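Putative glycosylhydrolase (Parabacteroides distasonis, PDB 3S5Q) is a putative glycosyl hydrolase of the 3-keto-disaccharide hydrolase family, with a concanavalin A-like fold, and may hydrolyse a carbohydrate substrate. Local coordinates at residues 90-102 with 109-121. Residues are numbered along the deposited sequence; the frame is centred on the assembly and turned at random. Where two conformers were deposited one is given.
Sequences PSSIEIQIADDHH and PEYWRCGSIYGHK. With EDO (1,2-ethanediol), chain E.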
loop_
_atom_site.group_PDB
_atom_site.type_symbol
_atom_site.label_atom_id
_atom_site.label_comp_id
_atom_site.label_asym_id
_atom_site.label_seq_id
_atom_site.Cartn_x
_atom_site.Cartn_y
_atom_site.Cartn_z
ATOM N N PRO A 90 -3.345 -14.529 4.399
ATOM C CA PRO A 90 -3.556 -15.379 3.237
ATOM C C PRO A 90 -4.792 -15.014 2.437
ATOM O O PRO A 90 -5.102 -15.731 1.485
ATOM C CB PRO A 90 -3.771 -16.749 3.870
ATOM C CG PRO A 90 -4.386 -16.412 5.184
ATOM C CD PRO A 90 -3.670 -15.249 5.639
ATOM N N SER A 91 -5.479 -13.936 2.808
ATOM C CA SER A 91 -6.754 -13.606 2.223
ATOM C C SER A 91 -6.722 -12.231 1.598
ATOM O O SER A 91 -7.756 -11.569 1.533
ATOM C CB SER A 91 -7.853 -13.623 3.291
ATOM O OG SER A 91 -7.764 -14.755 4.129
ATOM N N SER A 92 -5.539 -11.777 1.177
ATOM C CA SER A 92 -5.416 -10.461 0.589
ATOM C C SER A 92 -4.127 -10.342 -0.201
ATOM O O SER A 92 -3.281 -11.260 -0.201
ATOM C CB SER A 92 -5.474 -9.401 1.694
ATOM O OG SER A 92 -4.346 -9.549 2.511
ATOM N N ILE A 93 -4.004 -9.206 -0.885
ATOM C CA ILE A 93 -2.785 -8.833 -1.565
ATOM C C ILE A 93 -2.217 -7.532 -0.920
ATOM O O ILE A 93 -2.900 -6.501 -0.819
ATOM C CB ILE A 93 -2.995 -8.662 -3.066
ATOM C CG1 ILE A 93 -3.602 -9.968 -3.647
ATOM C CG2 ILE A 93 -1.631 -8.275 -3.701
ATOM C CD1 ILE A 93 -3.906 -9.917 -5.126
ATOM N N GLU A 94 -0.986 -7.629 -0.451
ATOM C CA GLU A 94 -0.340 -6.479 0.157
ATOM C C GLU A 94 0.712 -5.829 -0.739
ATOM O O GLU A 94 1.548 -6.516 -1.339
ATOM C CB GLU A 94 0.275 -6.812 1.492
ATOM C CG GLU A 94 0.657 -5.528 2.252
ATOM C CD GLU A 94 1.139 -5.722 3.663
ATOM O OE1 GLU A 94 1.676 -6.802 3.961
ATOM O OE2 GLU A 94 0.994 -4.752 4.467
ATOM N N ILE A 95 0.633 -4.491 -0.802
ATOM C CA ILE A 95 1.620 -3.625 -1.413
ATOM C C ILE A 95 2.476 -3.129 -0.252
ATOM O O ILE A 95 1.971 -2.502 0.656
ATOM C CB ILE A 95 0.979 -2.454 -2.104
ATOM C CG1 ILE A 95 -0.086 -2.930 -3.100
ATOM C CG2 ILE A 95 2.002 -1.569 -2.813
ATOM C CD1 ILE A 95 0.314 -4.111 -3.942
ATOM N N GLN A 96 3.758 -3.448 -0.284
ATOM C CA GLN A 96 4.692 -3.088 0.802
ATOM C C GLN A 96 4.937 -1.576 0.921
ATOM O O GLN A 96 5.051 -0.846 -0.078
ATOM C CB GLN A 96 6.032 -3.786 0.546
ATOM C CG GLN A 96 7.176 -3.575 1.605
ATOM C CD GLN A 96 6.919 -4.263 2.919
ATOM O OE1 GLN A 96 5.787 -4.288 3.389
ATOM N NE2 GLN A 96 7.982 -4.835 3.543
ATOM N N ILE A 97 5.100 -1.107 2.157
ATOM C CA ILE A 97 5.634 0.236 2.380
ATOM C C ILE A 97 6.759 0.006 3.325
ATOM O O ILE A 97 6.552 -0.634 4.326
ATOM C CB ILE A 97 4.612 1.195 3.014
ATOM C CG1 ILE A 97 3.523 1.501 2.007
ATOM C CG2 ILE A 97 5.324 2.503 3.512
ATOM C CD1 ILE A 97 2.334 2.236 2.577
ATOM N N ALA A 98 7.959 0.435 2.946
ATOM C CA ALA A 98 9.147 0.270 3.802
ATOM C C ALA A 98 10.113 1.381 3.527
ATOM O O ALA A 98 10.169 1.921 2.414
ATOM C CB ALA A 98 9.841 -1.102 3.553
ATOM N N ASP A 99 10.874 1.743 4.555
ATOM C CA ASP A 99 11.999 2.632 4.385
ATOM C C ASP A 99 13.139 1.810 3.830
ATOM O O ASP A 99 13.980 1.336 4.614
ATOM C CB ASP A 99 12.427 3.272 5.716
ATOM C CG ASP A 99 13.789 4.028 5.614
ATOM O OD1 ASP A 99 14.119 4.586 4.542
ATOM O OD2 ASP A 99 14.542 4.062 6.615
ATOM N N ASP A 100 13.164 1.656 2.500
ATOM C CA ASP A 100 14.223 0.932 1.790
ATOM C C ASP A 100 15.631 1.496 2.056
ATOM O O ASP A 100 16.619 0.792 1.853
ATOM C CB ASP A 100 13.961 0.913 0.271
ATOM C CG ASP A 100 12.749 0.038 -0.130
ATOM O OD1 ASP A 100 12.072 -0.555 0.737
ATOM O OD2 ASP A 100 12.501 -0.098 -1.352
ATOM N N HIS A 101 15.740 2.739 2.518
ATOM C CA HIS A 101 17.063 3.333 2.780
ATOM C C HIS A 101 17.799 2.769 4.004
ATOM O O HIS A 101 19.007 2.963 4.144
ATOM C CB HIS A 101 16.985 4.865 2.884
ATOM C CG HIS A 101 16.480 5.522 1.625
ATOM N ND1 HIS A 101 17.320 6.044 0.656
ATOM C CD2 HIS A 101 15.215 5.696 1.163
ATOM C CE1 HIS A 101 16.586 6.553 -0.324
ATOM N NE2 HIS A 101 15.308 6.339 -0.049
ATOM N N HIS A 102 17.070 2.117 4.898
ATOM C CA HIS A 102 17.688 1.496 6.069
ATOM C C HIS A 102 18.431 0.259 5.535
ATOM O O HIS A 102 17.887 -0.481 4.727
ATOM C CB HIS A 102 16.646 1.129 7.145
ATOM C CG HIS A 102 17.248 0.751 8.476
ATOM N ND1 HIS A 102 17.704 -0.518 8.755
ATOM C CD2 HIS A 102 17.462 1.481 9.597
ATOM C CE1 HIS A 102 18.178 -0.551 9.994
ATOM N NE2 HIS A 102 18.028 0.648 10.530
ATOM N N PRO A 109 14.993 -9.974 0.028
ATOM C CA PRO A 109 14.814 -9.901 -1.433
ATOM C C PRO A 109 14.177 -8.578 -1.892
ATOM O O PRO A 109 13.360 -7.984 -1.152
ATOM C CB PRO A 109 13.874 -11.086 -1.738
ATOM C CG PRO A 109 13.942 -11.965 -0.601
ATOM C CD PRO A 109 14.401 -11.190 0.607
ATOM N N GLU A 110 14.567 -8.117 -3.091
ATOM C CA GLU A 110 13.961 -6.950 -3.740
ATOM C C GLU A 110 12.432 -6.988 -3.753
ATOM O O GLU A 110 11.780 -5.952 -3.651
ATOM C CB GLU A 110 14.444 -6.804 -5.202
ATOM C CG GLU A 110 15.826 -6.201 -5.335
ATOM C CD GLU A 110 16.238 -5.874 -6.799
ATOM O OE1 GLU A 110 15.457 -6.152 -7.762
ATOM O OE2 GLU A 110 17.353 -5.327 -6.972
ATOM N N TYR A 111 11.848 -8.175 -3.914
ATOM C CA TYR A 111 10.376 -8.270 -4.043
ATOM C C TYR A 111 9.662 -8.329 -2.682
ATOM O O TYR A 111 8.454 -8.600 -2.605
ATOM C CB TYR A 111 9.977 -9.396 -4.991
ATOM C CG TYR A 111 10.477 -10.768 -4.636
ATOM C CD1 TYR A 111 11.813 -11.172 -4.912
ATOM C CD2 TYR A 111 9.629 -11.676 -4.030
ATOM C CE1 TYR A 111 12.240 -12.487 -4.630
ATOM C CE2 TYR A 111 10.052 -12.951 -3.720
ATOM C CZ TYR A 111 11.338 -13.362 -4.026
ATOM O OH TYR A 111 11.680 -14.633 -3.685
ATOM N N TRP A 112 10.434 -8.036 -1.626
ATOM C CA TRP A 112 9.920 -7.718 -0.274
ATOM C C TRP A 112 9.946 -6.208 0.060
ATOM O O TRP A 112 9.386 -5.801 1.069
ATOM C CB TRP A 112 10.741 -8.444 0.796
ATOM C CG TRP A 112 10.562 -9.992 0.869
ATOM C CD1 TRP A 112 10.259 -10.876 -0.169
ATOM C CD2 TRP A 112 10.738 -10.796 2.031
ATOM N NE1 TRP A 112 10.230 -12.165 0.303
ATOM C CE2 TRP A 112 10.530 -12.144 1.652
ATOM C CE3 TRP A 112 11.017 -10.507 3.377
ATOM C CZ2 TRP A 112 10.622 -13.197 2.575
ATOM C CZ3 TRP A 112 11.122 -11.553 4.275
ATOM C CH2 TRP A 112 10.892 -12.880 3.868
ATOM N N ARG A 113 10.571 -5.382 -0.787
ATOM C CA ARG A 113 10.818 -3.974 -0.471
ATOM C C ARG A 113 9.689 -3.031 -0.918
ATOM O O ARG A 113 8.693 -3.458 -1.546
ATOM C CB ARG A 113 12.164 -3.581 -1.083
ATOM C CG ARG A 113 13.324 -4.430 -0.591
ATOM C CD ARG A 113 14.637 -3.976 -1.202
ATOM N NE ARG A 113 15.707 -4.938 -0.973
ATOM C CZ ARG A 113 16.804 -5.057 -1.718
ATOM N NH1 ARG A 113 16.997 -4.252 -2.759
ATOM N NH2 ARG A 113 17.709 -5.973 -1.410
ATOM N N CYS A 114 9.822 -1.753 -0.565
ATOM C CA CYS A 114 8.764 -0.734 -0.834
ATOM C C CYS A 114 8.146 -0.756 -2.224
ATOM O O CYS A 114 8.864 -0.761 -3.230
ATOM C CB CYS A 114 9.316 0.664 -0.565
ATOM S SG CYS A 114 8.002 1.824 -0.249
ATOM N N GLY A 115 6.804 -0.756 -2.295
ATOM C CA GLY A 115 6.129 -0.737 -3.592
ATOM C C GLY A 115 5.904 -2.103 -4.205
ATOM O O GLY A 115 5.172 -2.242 -5.207
ATOM N N SER A 116 6.504 -3.134 -3.605
ATOM C CA SER A 116 6.353 -4.482 -4.136
ATOM C C SER A 116 4.932 -4.966 -3.890
ATOM O O SER A 116 4.265 -4.542 -2.929
ATOM C CB SER A 116 7.345 -5.451 -3.483
ATOM O OG SER A 116 7.123 -5.557 -2.090
ATOM N N ILE A 117 4.466 -5.857 -4.763
ATOM C CA ILE A 117 3.350 -6.732 -4.448
ATOM C C ILE A 117 4.098 -7.756 -3.613
ATOM O O ILE A 117 4.847 -8.599 -4.131
ATOM C CB ILE A 117 2.733 -7.326 -5.705
ATOM C CG1 ILE A 117 2.079 -6.205 -6.537
ATOM C CG2 ILE A 117 1.705 -8.459 -5.373
ATOM C CD1 ILE A 117 1.764 -6.602 -7.954
ATOM N N TYR A 118 4.006 -7.579 -2.307
ATOM C CA TYR A 118 4.901 -8.214 -1.332
ATOM C C TYR A 118 5.046 -9.731 -1.585
ATOM O O TYR A 118 4.059 -10.435 -1.659
ATOM C CB TYR A 118 4.385 -7.940 0.103
ATOM C CG TYR A 118 5.227 -8.572 1.160
ATOM C CD1 TYR A 118 6.446 -8.016 1.510
ATOM C CD2 TYR A 118 4.821 -9.746 1.808
ATOM C CE1 TYR A 118 7.247 -8.578 2.438
ATOM C CE2 TYR A 118 5.647 -10.336 2.798
ATOM C CZ TYR A 118 6.857 -9.738 3.101
ATOM O OH TYR A 118 7.703 -10.268 4.066
ATOM N N GLY A 119 6.294 -10.195 -1.718
ATOM C CA GLY A 119 6.601 -11.636 -1.845
ATOM C C GLY A 119 6.355 -12.217 -3.234
ATOM O O GLY A 119 6.684 -13.400 -3.470
ATOM N N HIS A 120 5.845 -11.388 -4.160
ATOM C CA HIS A 120 5.471 -11.806 -5.505
ATOM C C HIS A 120 6.141 -11.044 -6.660
ATOM O O HIS A 120 6.527 -11.656 -7.667
ATOM C CB HIS A 120 3.908 -11.755 -5.679
ATOM C CG HIS A 120 3.182 -12.673 -4.721
ATOM N ND1 HIS A 120 3.098 -12.422 -3.359
ATOM C CD2 HIS A 120 2.540 -13.856 -4.928
ATOM C CE1 HIS A 120 2.441 -13.414 -2.774
ATOM N NE2 HIS A 120 2.069 -14.290 -3.708
ATOM N N LYS A 121 6.200 -9.724 -6.567
ATOM C CA LYS A 121 6.848 -8.914 -7.609
ATOM C C LYS A 121 7.352 -7.596 -7.043
ATOM O O LYS A 121 6.576 -6.824 -6.437
ATOM C CB LYS A 121 5.902 -8.661 -8.795
ATOM C CG LYS A 121 6.651 -7.891 -9.934
ATOM C CD LYS A 121 6.065 -8.050 -11.262
ATOM C CE LYS A 121 7.045 -7.651 -12.378
ATOM N NZ LYS A 121 6.324 -7.508 -13.734
HETATM C C1 EDO E . 6.671 -2.021 -14.785
HETATM O O1 EDO E . 6.400 -1.360 -16.042
HETATM C C2 EDO E . 7.363 -3.389 -14.905
HETATM O O2 EDO E . 7.044 -4.234 -13.780
HETATM O O HOH W 1 1.443 -9.532 -1.791
HETATM O O HOH W 2 11.424 -1.213 -3.594
#
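The side chains of Gln96 and Tyr118 lie side by side and point the same way, with amide and ring planes 43° apart. Gln96 NE2 approaches the ring obliquely, 4.0 Å from Tyr118 CE1. Trp112 O sits at the edge of the Tyr118 ring, in its plane, and takes a weak hydrogen bond from Gln96 NE2. Tyr118 OH rests over one face of the Trp112 indole, offset toward the rim; Pro109 CD lies over the opposite face, also toward the rim. Gln96 has CG anti to the backbone N (chi1 -178°) and a bend at chi2, which carry its amide to Trp112 O.

The backbones pair alongside these groups. Tyr118 N donates to Glu94 O (2.8 Å), and Gln96 N donates to Ser116 O (2.9 Å). Gly115 N reaches Gln96 O at 2.8 Å, from above the carbonyl plane. Ser116 OG bonds Arg113 O and packs 3.4 Å from Gln96 CB. Arg113 O also accepts from Ser116 N, closing a type II turn.

At the far end, Asp100 OD1 takes Cys114 N on its syn lone pair (2.9 Å). Ala98 N donates a nearly straight hydrogen bond to Cys114 SG (3.5 Å). Near Ile117, Ile95 CD1 and Ile93 CG2 pack on its CG1 and CG2, and Val157 and Ala159 extend this apolar patch.

Strand 93-98 is outermost in its five-stranded sheet. Its other edge pairs with strand 75-82. Residues 114-118 follow the outer edge with a single bridge, Ile95 to Ile117. This is a loop lining the edge of an outermost strand in a concanavalin A-like antiparallel beta fold.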